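Local coordinates for histidine triad (HIT) protein (PDB 3OHE) that is of unproven function but probably hydrolyses nucleotide-type phosphate compounds, as HIT-family enzymes do, and binds calcium ions in the crystal, at residues A[18-23]-A[55-60]; A[3-8]-A[36-41]; A[64-69]-A[92-97]. All coordinates share one frame; numbering follows the deposited sequence. Where two conformers were deposited one is given.

Contact 1: A[18-23]-A[55-60]. With CA (calcium ion), chain D.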
loop_
_atom_site.group_PDB
_atom_site.type_symbol
_atom_site.label_atom_id
_atom_site.label_comp_id
_atom_site.label_asym_id
_atom_site.label_seq_id
_atom_site.Cartn_x
_atom_site.Cartn_y
_atom_site.Cartn_z
ATOM N N GLU A 18 -11.915 -10.004 14.271
ATOM C CA GLU A 18 -10.925 -9.177 14.959
ATOM C C GLU A 18 -9.596 -9.910 14.994
ATOM O O GLU A 18 -9.530 -11.062 15.451
ATOM C CB GLU A 18 -11.343 -8.949 16.425
ATOM C CG GLU A 18 -12.676 -8.271 16.574
ATOM C CD GLU A 18 -13.198 -8.187 18.003
ATOM O OE1 GLU A 18 -12.727 -8.949 18.870
ATOM O OE2 GLU A 18 -14.105 -7.350 18.202
ATOM N N SER A 19 -8.544 -9.234 14.580
ATOM C CA SER A 19 -7.195 -9.713 14.856
ATOM C C SER A 19 -6.753 -9.144 16.214
ATOM O O SER A 19 -7.493 -8.382 16.857
ATOM C CB SER A 19 -6.256 -9.268 13.770
ATOM O OG SER A 19 -6.167 -7.860 13.723
ATOM N N ARG A 20 -5.530 -9.446 16.623
ATOM C CA ARG A 20 -5.014 -8.922 17.876
ATOM C C ARG A 20 -5.045 -7.399 17.875
ATOM O O ARG A 20 -5.492 -6.782 18.854
ATOM C CB ARG A 20 -3.610 -9.446 18.147
ATOM C CG ARG A 20 -3.163 -9.256 19.600
ATOM C CD ARG A 20 -1.837 -9.908 19.917
ATOM N NE ARG A 20 -1.948 -11.357 19.708
ATOM C CZ ARG A 20 -0.943 -12.205 19.864
ATOM N NH1 ARG A 20 0.256 -11.758 20.205
ATOM N NH2 ARG A 20 -1.131 -13.500 19.619
ATOM N N LEU A 21 -4.641 -6.776 16.763
ATOM C CA LEU A 21 -4.577 -5.321 16.690
ATOM C C LEU A 21 -5.751 -4.639 15.968
ATOM O O LEU A 21 -6.003 -3.460 16.238
ATOM C CB LEU A 21 -3.251 -4.945 15.988
ATOM C CG LEU A 21 -2.953 -3.450 15.766
ATOM C CD1 LEU A 21 -2.811 -2.742 17.109
ATOM C CD2 LEU A 21 -1.695 -3.303 14.913
ATOM N N CYS A 22 -6.413 -5.344 15.053
ATOM C CA CYS A 22 -7.265 -4.696 14.060
ATOM C C CYS A 22 -8.681 -5.221 13.995
ATOM O O CYS A 22 -8.956 -6.421 14.194
ATOM C CB CYS A 22 -6.697 -4.869 12.643
ATOM S SG CYS A 22 -5.026 -4.213 12.403
ATOM N N ASP A 23 -9.603 -4.334 13.623
ATOM C CA ASP A 23 -10.866 -4.803 13.073
ATOM C C ASP A 23 -10.634 -5.272 11.649
ATOM O O ASP A 23 -9.941 -4.620 10.857
ATOM C CB ASP A 23 -11.919 -3.680 13.109
ATOM C CG ASP A 23 -12.491 -3.434 14.507
ATOM O OD1 ASP A 23 -12.239 -4.216 15.463
ATOM O OD2 ASP A 23 -13.257 -2.427 14.663
ATOM N N GLN A 55 3.466 -0.938 14.483
ATOM C CA GLN A 55 3.762 -1.093 13.061
ATOM C C GLN A 55 4.155 -2.534 12.704
ATOM O O GLN A 55 3.715 -3.089 11.692
ATOM C CB GLN A 55 4.881 -0.156 12.590
ATOM C CG GLN A 55 4.565 1.322 12.678
ATOM C CD GLN A 55 5.688 2.184 12.139
ATOM O OE1 GLN A 55 6.333 1.816 11.135
ATOM N NE2 GLN A 55 5.962 3.310 12.794
ATOM N N GLN A 56 5.021 -3.110 13.527
ATOM C CA GLN A 56 5.473 -4.474 13.268
ATOM C C GLN A 56 4.344 -5.503 13.434
ATOM O O GLN A 56 4.302 -6.470 12.696
ATOM C CB GLN A 56 6.675 -4.825 14.137
ATOM C CG GLN A 56 7.951 -4.064 13.748
ATOM C CD GLN A 56 9.154 -4.532 14.521
ATOM O OE1 GLN A 56 9.014 -5.218 15.556
ATOM N NE2 GLN A 56 10.349 -4.210 14.021
ATOM N N ARG A 57 3.422 -5.284 14.357
ATOM C CA ARG A 57 2.267 -6.155 14.462
ATOM C C ARG A 57 1.354 -6.024 13.252
ATOM O O ARG A 57 0.865 -7.033 12.729
ATOM C CB ARG A 57 1.509 -5.907 15.766
ATOM C CG ARG A 57 0.278 -6.799 15.956
ATOM C CD ARG A 57 0.650 -8.243 16.189
ATOM N NE ARG A 57 -0.505 -9.106 15.977
ATOM C CZ ARG A 57 -0.453 -10.421 16.107
ATOM N NH1 ARG A 57 0.620 -11.021 16.616
ATOM N NH2 ARG A 57 -1.508 -11.126 15.762
ATOM N N LEU A 58 1.127 -4.802 12.803
ATOM C CA LEU A 58 0.327 -4.597 11.610
ATOM C C LEU A 58 0.951 -5.299 10.401
ATOM O O LEU A 58 0.253 -5.913 9.607
ATOM C CB LEU A 58 0.160 -3.096 11.309
ATOM C CG LEU A 58 -0.697 -2.730 10.092
ATOM C CD1 LEU A 58 -2.110 -3.347 10.189
ATOM C CD2 LEU A 58 -0.725 -1.206 9.971
ATOM N N LEU A 59 2.271 -5.184 10.252
ATOM C CA LEU A 59 2.967 -5.878 9.182
ATOM C C LEU A 59 2.775 -7.383 9.269
ATOM O O LEU A 59 2.495 -8.059 8.275
ATOM C CB LEU A 59 4.465 -5.525 9.224
ATOM C CG LEU A 59 5.393 -6.356 8.346
ATOM C CD1 LEU A 59 5.114 -6.141 6.857
ATOM C CD2 LEU A 59 6.891 -6.030 8.714
ATOM N N PHE A 60 2.956 -7.944 10.464
ATOM C CA PHE A 60 2.757 -9.397 10.660
ATOM C C PHE A 60 1.349 -9.790 10.190
ATOM O O PHE A 60 1.176 -10.758 9.431
ATOM C CB PHE A 60 2.963 -9.799 12.135
ATOM C CG PHE A 60 2.502 -11.172 12.422
ATOM C CD1 PHE A 60 3.243 -12.262 12.043
ATOM C CD2 PHE A 60 1.234 -11.393 12.962
ATOM C CE1 PHE A 60 2.760 -13.563 12.300
ATOM C CE2 PHE A 60 0.747 -12.674 13.195
ATOM C CZ PHE A 60 1.521 -13.747 12.839
HETATM CA CA CA D . 9.480 -6.593 17.450
HETATM O O HOH W 1 11.607 -6.290 16.014
HETATM O O HOH W 2 11.043 -4.751 18.323
#
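Arg20, Leu21 and Cys22, at the turn of the beta-hairpin formed by strands 13-18 and 22-27, pack against Arg57 and Leu58 of helix 52-72, the long helix packed on one face of the antiparallel sheet of this HIT fold. The polar half of the contact is a guanidinium stack: the Arg20 and Arg57 groups lie nearly parallel, planes 15° apart and centres 4.2 Å apart, offset so that Arg57 NH1 sits above the rim of the Arg20 group. Phe60, one helical turn on, closes the opposite face of the Arg57 guanidinium with its CD2, leaving that group sandwiched between a ring and a second arginine. Each arginine also has its own carboxylate, Arg57 NE bridging to Glu61 and Arg20 NE to the C-terminal carboxylate of Ala137, which probably lets the like charges lie together. A bend at chi2 (69°) in Arg57 turns its guanidinium back over Arg20 CB. Below this pair the contact becomes apolar: Leu21 CD2 meets Leu58 CB at 4.1 Å, the two side chains crossing at about a right angle, and Cys22 SG reaches Leu58 CD1 at 3.8 Å. The turn itself is an ST motif, in which Ser19 OG accepts from Cys22 N at 2.9 Å; the same hydroxyl is hydrogen-bonded to Glu61. Gln56, on the far side of the helix and deposited in two conformers, binds a calcium ion in the one given, with Glu53 of the same helix also on the metal and Gln56 OE1 2.4 Å from it.

Contact 2: A[3-8]-A[36-41]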
loop_
_atom_site.group_PDB
_atom_site.type_symbol
_atom_site.label_atom_id
_atom_site.label_comp_id
_atom_site.label_asym_id
_atom_site.label_seq_id
_atom_site.Cartn_x
_atom_site.Cartn_y
_atom_site.Cartn_z
ATOM N N PHE A 3 -10.593 4.240 20.781
ATOM C CA PHE A 3 -10.777 3.974 19.357
ATOM C C PHE A 3 -12.272 3.875 19.027
ATOM O O PHE A 3 -13.027 3.205 19.752
ATOM C CB PHE A 3 -10.059 2.690 18.940
ATOM C CG PHE A 3 -10.362 2.268 17.529
ATOM C CD1 PHE A 3 -9.729 2.906 16.494
ATOM C CD2 PHE A 3 -11.293 1.302 17.267
ATOM C CE1 PHE A 3 -9.993 2.554 15.185
ATOM C CE2 PHE A 3 -11.573 0.944 15.944
ATOM C CZ PHE A 3 -10.909 1.572 14.936
ATOM N N GLN A 4 -12.675 4.481 17.931
ATOM C CA GLN A 4 -14.018 4.328 17.402
ATOM C C GLN A 4 -13.947 4.210 15.901
ATOM O O GLN A 4 -13.391 5.085 15.219
ATOM C CB GLN A 4 -14.888 5.519 17.799
ATOM C CG GLN A 4 -16.331 5.360 17.401
ATOM C CD GLN A 4 -17.141 6.525 17.872
ATOM O OE1 GLN A 4 -17.561 6.588 19.051
ATOM N NE2 GLN A 4 -17.280 7.524 16.994
ATOM N N LEU A 5 -14.484 3.133 15.349
ATOM C CA LEU A 5 -14.430 2.928 13.902
ATOM C C LEU A 5 -15.103 4.110 13.192
ATOM O O LEU A 5 -16.211 4.532 13.560
ATOM C CB LEU A 5 -15.142 1.629 13.522
ATOM C CG LEU A 5 -15.051 1.229 12.053
ATOM C CD1 LEU A 5 -13.624 0.908 11.624
ATOM C CD2 LEU A 5 -15.935 -0.003 11.770
ATOM N N HIS A 6 -14.464 4.643 12.156
ATOM C CA HIS A 6 -14.990 5.750 11.381
ATOM C C HIS A 6 -16.296 5.355 10.703
ATOM O O HIS A 6 -16.399 4.254 10.166
ATOM C CB HIS A 6 -13.937 6.202 10.362
ATOM C CG HIS A 6 -14.231 7.488 9.692
ATOM N ND1 HIS A 6 -15.168 7.608 8.690
ATOM C CD2 HIS A 6 -13.695 8.722 9.868
ATOM C CE1 HIS A 6 -15.184 8.860 8.266
ATOM N NE2 HIS A 6 -14.282 9.547 8.948
ATOM N N GLU A 7 -17.279 6.250 10.717
ATOM C CA GLU A 7 -18.602 5.961 10.176
ATOM C C GLU A 7 -18.568 5.549 8.718
ATOM O O GLU A 7 -19.387 4.714 8.303
ATOM C CB GLU A 7 -19.538 7.161 10.361
ATOM C CG GLU A 7 -19.153 8.415 9.567
ATOM C CD GLU A 7 -19.602 8.480 8.092
ATOM O OE1 GLU A 7 -20.566 7.764 7.674
ATOM O OE2 GLU A 7 -18.981 9.282 7.333
ATOM N N ARG A 8 -17.661 6.107 7.921
ATOM C CA ARG A 8 -17.620 5.746 6.491
ATOM C C ARG A 8 -17.132 4.301 6.316
ATOM O O ARG A 8 -17.610 3.556 5.476
ATOM C CB ARG A 8 -16.752 6.724 5.698
ATOM C CG ARG A 8 -16.612 6.424 4.232
ATOM C CD ARG A 8 -17.848 6.507 3.371
ATOM N NE ARG A 8 -17.468 6.240 1.971
ATOM C CZ ARG A 8 -16.824 7.096 1.161
ATOM N NH1 ARG A 8 -16.485 8.325 1.560
ATOM N NH2 ARG A 8 -16.524 6.716 -0.085
ATOM N N ILE A 36 -10.128 -5.150 4.673
ATOM C CA ILE A 36 -9.498 -3.983 5.240
ATOM C C ILE A 36 -9.111 -4.313 6.675
ATOM O O ILE A 36 -9.920 -4.860 7.422
ATOM C CB ILE A 36 -10.465 -2.790 5.162
ATOM C CG1 ILE A 36 -10.847 -2.521 3.690
ATOM C CG2 ILE A 36 -9.850 -1.546 5.796
ATOM C CD1 ILE A 36 -11.857 -1.436 3.515
ATOM N N LEU A 37 -7.866 -3.988 7.048
ATOM C CA LEU A 37 -7.429 -4.026 8.447
ATOM C C LEU A 37 -7.431 -2.628 9.014
ATOM O O LEU A 37 -6.812 -1.729 8.430
ATOM C CB LEU A 37 -6.017 -4.611 8.578
ATOM C CG LEU A 37 -5.840 -6.072 8.221
ATOM C CD1 LEU A 37 -4.359 -6.462 8.391
ATOM C CD2 LEU A 37 -6.740 -6.943 9.080
ATOM N N VAL A 38 -8.143 -2.434 10.121
ATOM C CA VAL A 38 -8.218 -1.128 10.786
ATOM C C VAL A 38 -7.616 -1.283 12.190
ATOM O O VAL A 38 -8.255 -1.832 13.094
ATOM C CB VAL A 38 -9.629 -0.592 10.908
ATOM C CG1 VAL A 38 -9.582 0.875 11.389
ATOM C CG2 VAL A 38 -10.398 -0.704 9.567
ATOM N N PRO A 39 -6.375 -0.780 12.408
ATOM C CA PRO A 39 -5.794 -0.883 13.741
ATOM C C PRO A 39 -6.649 -0.108 14.756
ATOM O O PRO A 39 -7.040 1.030 14.495
ATOM C CB PRO A 39 -4.412 -0.221 13.583
ATOM C CG PRO A 39 -4.135 -0.275 12.167
ATOM C CD PRO A 39 -5.433 -0.221 11.431
ATOM N N ARG A 40 -6.929 -0.753 15.886
ATOM C CA ARG A 40 -7.809 -0.165 16.909
ATOM C C ARG A 40 -6.999 0.773 17.814
ATOM O O ARG A 40 -6.836 0.537 19.008
ATOM C CB ARG A 40 -8.486 -1.243 17.735
ATOM C CG ARG A 40 -9.508 -2.068 16.961
ATOM C CD ARG A 40 -10.287 -2.983 17.908
ATOM N NE ARG A 40 -9.376 -3.976 18.436
ATOM C CZ ARG A 40 -9.082 -5.106 17.788
ATOM N NH1 ARG A 40 -9.795 -5.478 16.733
ATOM N NH2 ARG A 40 -8.145 -5.914 18.208
ATOM N N VAL A 41 -6.493 1.832 17.218
ATOM C CA VAL A 41 -5.650 2.827 17.892
ATOM C C VAL A 41 -6.218 4.180 17.475
ATOM O O VAL A 41 -6.311 4.469 16.288
ATOM C CB VAL A 41 -4.177 2.703 17.488
ATOM C CG1 VAL A 41 -3.335 3.773 18.204
ATOM C CG2 VAL A 41 -3.626 1.299 17.776
#
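An inverse gamma turn centred on Arg40 ends strand 34-39, and Phe3 of the N-terminal arm lies against it in a CH-pi contact. Arg40 CA stands 3.6 Å from the centroid of the Phe3 ring, only 12° off the ring normal, so the turn's backbone, not the charged end, presses on the face. The ring spans several residues of the turn: CE1 approaches Pro39 O at 3.4 Å, CD1 approaches Val41 N, and CE2 rests on Arg40 CG. With CG anti to the backbone N (chi1 172°), Phe3 swings its ring from the arm onto the strand end. Val38 CG1 meets the ring at its edge, 3.9 Å from CZ, and Leu5 CD1 touches the same methyl at 4.0 Å; Val38 is thus shared by two side chains of the arm. The Arg40 guanidinium turns away from Phe3, with its plane 83° from that of the ring, to bridge Asp23 and bind Ser19 O. Further along the arm His6 N-caps helix 7-12, its ND1 accepting from Arg8 N at 3.0 Å. Leu5 lies near Ala10 and Thr13, which bind the other calcium ion. Strand 34-39 runs between strands 22-27 and 92-97; Val38 and the arm lie on one side of it, while the adjacent Leu37 touches Leu65 of helix 52-72.

Contact 3: A[64-69]-A[92-97]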
loop_
_atom_site.group_PDB
_atom_site.type_symbol
_atom_site.label_atom_id
_atom_site.label_comp_id
_atom_site.label_asym_id
_atom_site.label_seq_id
_atom_site.Cartn_x
_atom_site.Cartn_y
_atom_site.Cartn_z
ATOM N N ALA A 64 0.384 -11.992 6.771
ATOM C CA ALA A 64 -0.290 -13.275 6.986
ATOM C C ALA A 64 -1.638 -13.268 6.252
ATOM O O ALA A 64 -2.018 -14.235 5.564
ATOM C CB ALA A 64 -0.472 -13.566 8.491
ATOM N N LEU A 65 -2.384 -12.177 6.398
ATOM C CA LEU A 65 -3.663 -12.031 5.688
ATOM C C LEU A 65 -3.469 -12.132 4.179
ATOM O O LEU A 65 -4.233 -12.827 3.482
ATOM C CB LEU A 65 -4.320 -10.703 6.050
ATOM C CG LEU A 65 -5.635 -10.382 5.333
ATOM C CD1 LEU A 65 -6.751 -11.374 5.759
ATOM C CD2 LEU A 65 -6.059 -8.917 5.635
ATOM N N SER A 66 -2.487 -11.422 3.648
ATOM C CA SER A 66 -2.266 -11.371 2.189
ATOM C C SER A 66 -1.937 -12.760 1.653
ATOM O O SER A 66 -2.572 -13.233 0.705
ATOM C CB SER A 66 -1.111 -10.434 1.816
ATOM O OG SER A 66 -1.408 -9.092 2.094
ATOM N N GLU A 67 -0.951 -13.427 2.243
ATOM C CA GLU A 67 -0.575 -14.747 1.760
ATOM C C GLU A 67 -1.741 -15.725 1.841
ATOM O O GLU A 67 -1.988 -16.529 0.929
ATOM C CB GLU A 67 0.645 -15.270 2.525
ATOM C CG GLU A 67 1.192 -16.537 1.900
ATOM C CD GLU A 67 2.512 -17.014 2.401
ATOM O OE1 GLU A 67 3.120 -16.367 3.267
ATOM O OE2 GLU A 67 2.942 -18.092 1.896
ATOM N N GLY A 68 -2.469 -15.667 2.940
ATOM C CA GLY A 68 -3.619 -16.541 3.128
ATOM C C GLY A 68 -4.749 -16.260 2.144
ATOM O O GLY A 68 -5.372 -17.218 1.639
HETATM N N MSE A 69 -5.043 -14.986 1.864
HETATM C CA MSE A 69 -6.062 -14.649 0.873
HETATM C C MSE A 69 -5.677 -15.107 -0.517
HETATM O O MSE A 69 -6.524 -15.547 -1.296
HETATM C CB MSE A 69 -6.292 -13.142 0.857
HETATM C CG MSE A 69 -7.024 -12.572 2.027
HETATM SE SE MSE A 69 -7.326 -10.670 1.919
HETATM C CE MSE A 69 -8.718 -10.624 0.547
ATOM N N LEU A 92 -5.927 -0.440 6.034
ATOM C CA LEU A 92 -5.036 -1.057 5.067
ATOM C C LEU A 92 -5.845 -1.991 4.173
ATOM O O LEU A 92 -6.417 -2.977 4.654
ATOM C CB LEU A 92 -3.908 -1.771 5.844
ATOM C CG LEU A 92 -2.725 -2.336 5.088
ATOM C CD1 LEU A 92 -1.987 -1.174 4.359
ATOM C CD2 LEU A 92 -1.744 -3.095 6.008
ATOM N N HIS A 93 -5.902 -1.665 2.886
ATOM C CA HIS A 93 -6.614 -2.450 1.861
ATOM C C HIS A 93 -5.815 -3.650 1.426
ATOM O O HIS A 93 -4.624 -3.529 1.182
ATOM C CB HIS A 93 -6.849 -1.588 0.614
ATOM C CG HIS A 93 -7.665 -0.367 0.844
ATOM N ND1 HIS A 93 -9.032 -0.414 0.938
ATOM C CD2 HIS A 93 -7.300 0.927 0.928
ATOM C CE1 HIS A 93 -9.474 0.816 1.105
ATOM N NE2 HIS A 93 -8.447 1.647 1.106
ATOM N N HIS A 94 -6.492 -4.795 1.299
ATOM C CA HIS A 94 -5.918 -6.038 0.770
ATOM C C HIS A 94 -6.880 -6.578 -0.287
ATOM O O HIS A 94 -7.985 -7.004 0.056
ATOM C CB HIS A 94 -5.732 -7.082 1.880
ATOM C CG HIS A 94 -4.898 -6.618 3.021
ATOM N ND1 HIS A 94 -5.354 -5.736 3.969
ATOM C CD2 HIS A 94 -3.621 -6.887 3.342
ATOM C CE1 HIS A 94 -4.373 -5.489 4.824
ATOM N NE2 HIS A 94 -3.310 -6.178 4.473
ATOM N N ILE A 95 -6.463 -6.488 -1.547
ATOM C CA ILE A 95 -7.367 -6.796 -2.670
ATOM C C ILE A 95 -6.737 -7.898 -3.521
ATOM O O ILE A 95 -5.601 -7.757 -3.981
ATOM C CB ILE A 95 -7.641 -5.563 -3.527
ATOM C CG1 ILE A 95 -8.063 -4.362 -2.649
ATOM C CG2 ILE A 95 -8.723 -5.886 -4.577
ATOM C CD1 ILE A 95 -8.123 -3.041 -3.369
ATOM N N VAL A 96 -7.438 -9.015 -3.661
ATOM C CA VAL A 96 -7.006 -10.084 -4.565
ATOM C C VAL A 96 -7.351 -9.715 -5.994
ATOM O O VAL A 96 -8.487 -9.359 -6.288
ATOM C CB VAL A 96 -7.654 -11.440 -4.182
ATOM C CG1 VAL A 96 -7.213 -12.523 -5.178
ATOM C CG2 VAL A 96 -7.322 -11.832 -2.777
ATOM N N ARG A 97 -6.346 -9.790 -6.865
ATOM C CA ARG A 97 -6.530 -9.471 -8.279
ATOM C C ARG A 97 -6.353 -10.708 -9.154
ATOM O O ARG A 97 -5.608 -11.640 -8.793
ATOM C CB ARG A 97 -5.505 -8.408 -8.731
ATOM C CG ARG A 97 -5.528 -7.144 -7.922
ATOM C CD ARG A 97 -6.863 -6.425 -7.947
ATOM N NE ARG A 97 -7.296 -6.128 -9.314
ATOM C CZ ARG A 97 -6.945 -5.054 -9.998
ATOM N NH1 ARG A 97 -6.161 -4.145 -9.481
ATOM N NH2 ARG A 97 -7.378 -4.897 -11.243
#
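His94 ND1 is hydrogen-bonded to the backbone O of Val35 on the adjoining strand and has Leu92 O 3.0 Å away, while NE2 at the other end of the ring is hydrogen-bonded to Ser62 of the helix. Pinned at both nitrogens, the imidazole is a flat plate onto which the helix packs. Leu65 CD2 sits on one face, almost over the middle: 3.7 Å from the ring centroid and 11° off the normal, a CH-pi contact in which this single methyl touches every ring atom. In one of its two modelled conformers Ser66 brings OG to the ring edge, in plane with it and 3.4 Å from CD2; that hydroxyl takes Ser62 O as its own hydrogen-bonding partner. Met69, present as selenomethionine, comes in at about a right angle to His94. Its selenium lies 3.9 Å from His94 CB, and the bend at chi3 (73°) folds the terminal CE down between His94 O, at 3.7 Å, and Val96 CG2, at 3.8 Å. Met69 therefore bridges two residues that point to the same side of the strand, while Ile95 between them turns away. His93, whose side chain also lies on that other side, belongs with His91 to the HIT signature sequence. The 64-69 part of helix 52-72 runs nearly parallel to strand 92-97, at 17° with segment axes 9.2 Å apart. Strand 92-97 lies between 34-39 and 77-82; Leu65 and Met69 also touch Val35 on the first, Ser66 touches Val80 on the second, and Tyr48 of the second subunit packs on Ser66.

How the contacts relate
All three contacts reach the same antiparallel sheet, on its neighbouring strands 22-27, 34-39 and 92-97. Contacts 1 and 3 use successive parts of helix 52-72, their centres about 13 Å apart; Leu58 and Leu92 touch between them. The centre of contact 2 is about 12 Å from that of contact 1 and about 18 Å from that of contact 3. Along the chain the segments of contacts 1 and 2 alternate, and contact 3 opens after both. Backbone hydrogen bonds link contact 1 to contact 2 (Leu21 O with Arg40 N) and contact 2 to contact 3 (Leu37 O with Leu92 N). The contacts join hairpin turn, N-terminal arm and long helix to neighbouring parts of one sheet, whose strand 92-97 holds His93, with His91 just before it.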